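Local coordinates for regulatory protein SWI6 (PDB 1SW6), which serves as the shared subunit of the yeast transcription complexes SBF and MBF, which drive cell-cycle-dependent gene expression, and is represented here by its ankyrin-repeat domain, at residues P192-E197 with R202-H207. Numbering follows the deposited sequence.
Sequences PCLILE and RTILHH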
# COMPACT_ATOMS: atom_id res chain seq x y z
N PRO A 192 10.68 -5.23 -20.67
CA PRO A 192 10.26 -4.09 -21.48
C PRO A 192 10.12 -2.81 -20.64
O PRO A 192 10.28 -1.72 -21.16
CB PRO A 192 8.93 -4.55 -22.07
CG PRO A 192 9.12 -6.04 -22.20
CD PRO A 192 9.80 -6.39 -20.90
N CYS A 193 9.81 -2.96 -19.35
CA CYS A 193 9.65 -1.81 -18.46
C CYS A 193 10.97 -1.09 -18.20
O CYS A 193 10.98 0.07 -17.81
CB CYS A 193 9.06 -2.25 -17.12
SG CYS A 193 7.46 -3.10 -17.21
N LEU A 194 12.09 -1.78 -18.40
CA LEU A 194 13.40 -1.18 -18.16
C LEU A 194 13.62 0.10 -18.97
O LEU A 194 14.44 0.93 -18.58
CB LEU A 194 14.51 -2.17 -18.50
CG LEU A 194 14.59 -3.40 -17.60
CD1 LEU A 194 15.64 -4.36 -18.15
CD2 LEU A 194 14.93 -2.95 -16.18
N ILE A 195 12.93 0.26 -20.09
CA ILE A 195 13.13 1.46 -20.89
C ILE A 195 12.16 2.59 -20.55
O ILE A 195 12.21 3.65 -21.17
CB ILE A 195 13.02 1.16 -22.40
CG1 ILE A 195 11.56 0.92 -22.78
CG2 ILE A 195 13.89 -0.05 -22.75
CD1 ILE A 195 11.32 0.90 -24.27
N LEU A 196 11.32 2.37 -19.55
CA LEU A 196 10.33 3.36 -19.15
C LEU A 196 10.76 4.34 -18.04
O LEU A 196 11.42 3.95 -17.08
CB LEU A 196 9.05 2.64 -18.70
CG LEU A 196 8.44 1.61 -19.65
CD1 LEU A 196 7.23 0.92 -18.99
CD2 LEU A 196 8.03 2.31 -20.94
N GLU A 197 10.38 5.61 -18.18
CA GLU A 197 10.65 6.63 -17.18
C GLU A 197 9.28 7.13 -16.71
O GLU A 197 8.32 7.13 -17.48
CB GLU A 197 11.45 7.81 -17.76
CG GLU A 197 10.76 8.55 -18.90
CD GLU A 197 11.60 9.69 -19.45
OE1 GLU A 197 11.12 10.42 -20.35
OE2 GLU A 197 12.74 9.87 -18.98
N ARG A 202 12.10 9.58 -13.99
CA ARG A 202 12.93 8.69 -13.18
C ARG A 202 12.88 7.28 -13.75
O ARG A 202 11.81 6.73 -14.03
CB ARG A 202 12.46 8.70 -11.73
CG ARG A 202 12.99 9.91 -10.99
CD ARG A 202 12.36 10.09 -9.62
NE ARG A 202 13.03 11.15 -8.88
CZ ARG A 202 12.67 11.56 -7.67
NH1 ARG A 202 11.63 10.99 -7.07
NH2 ARG A 202 13.35 12.53 -7.07
N THR A 203 14.06 6.70 -13.92
CA THR A 203 14.19 5.35 -14.46
C THR A 203 14.12 4.32 -13.35
O THR A 203 13.96 4.68 -12.17
CB THR A 203 15.53 5.19 -15.17
OG1 THR A 203 16.58 5.09 -14.19
CG2 THR A 203 15.79 6.42 -16.06
N ILE A 204 14.24 3.05 -13.71
CA ILE A 204 14.20 1.98 -12.74
C ILE A 204 15.38 2.12 -11.77
O ILE A 204 15.27 1.79 -10.59
CB ILE A 204 14.25 0.58 -13.42
CG1 ILE A 204 14.09 -0.51 -12.36
CG2 ILE A 204 15.55 0.40 -14.16
CD1 ILE A 204 12.67 -0.57 -11.78
N LEU A 205 16.51 2.64 -12.26
CA LEU A 205 17.68 2.82 -11.40
C LEU A 205 17.45 3.91 -10.38
O LEU A 205 17.94 3.83 -9.26
CB LEU A 205 18.94 3.17 -12.21
CG LEU A 205 19.56 2.05 -13.03
CD1 LEU A 205 20.91 2.52 -13.61
CD2 LEU A 205 19.76 0.83 -12.14
N HIS A 206 16.72 4.96 -10.76
CA HIS A 206 16.47 6.04 -9.81
C HIS A 206 15.67 5.48 -8.64
O HIS A 206 15.95 5.78 -7.49
CB HIS A 206 15.68 7.18 -10.45
CG HIS A 206 16.51 8.12 -11.26
ND1 HIS A 206 16.51 8.11 -12.64
CD2 HIS A 206 17.36 9.11 -10.89
CE1 HIS A 206 17.31 9.06 -13.08
NE2 HIS A 206 17.84 9.68 -12.04
N HIS A 207 14.69 4.65 -8.96
CA HIS A 207 13.84 4.06 -7.93
C HIS A 207 14.58 3.08 -7.04
O HIS A 207 14.32 3.04 -5.83
CB HIS A 207 12.61 3.39 -8.58
CG HIS A 207 11.61 4.36 -9.13
ND1 HIS A 207 10.83 5.16 -8.33
CD2 HIS A 207 11.30 4.69 -10.41
CE1 HIS A 207 10.07 5.94 -9.09
NE2 HIS A 207 10.34 5.67 -10.36
O HOH W 1 13.50 2.25 -16.60
O HOH W 2 10.63 3.92 -14.50
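Leu194 meets Ile204 through one methyl pair, CD2 of the leucine lying 4.0 Å from CG2 of the isoleucine, with the two side chains crossing at a slant. With Ile204 CG1 anti to its backbone N (chi1 -175°), CG2 sits between that N and the carbonyl carbon, and this is the branch that meets Leu194 CD2. Leu228 of helix 218-234 packs on both residues, so the pair belongs to the buried core. The Leu194 carbonyl joins the segments through a water: its O lies 2.6 Å from that water, which also donates to Leu196 O and accepts from Ile204 N at 3.1 Å. One water thus bridges Leu194 O, Leu196 O and Ile204 N, although no direct hydrogen bond spans the segments. A second water sits between Leu196 O (2.7 Å) and Arg202 O. At Glu197 the chains come nearest, its CA placed 3.4 Å from Arg202 O in a CA-H...O contact. Arg202 NE is held in a salt bridge by Asp280 OD2. Thr203 N donates to His206 ND1 over 3.1 Å at 165°, tilted 18° from the imidazole plane, the bond that marks the Thr203/His206 capping box; separately, Thr203 OG1 weakly accepts from Leu205 N as N-cap of helix 204-212. Residues 203-206 are a variant of the Thr-Pro-Leu-His motif opening an ankyrin repeat's first helix, with isoleucine in the proline's place.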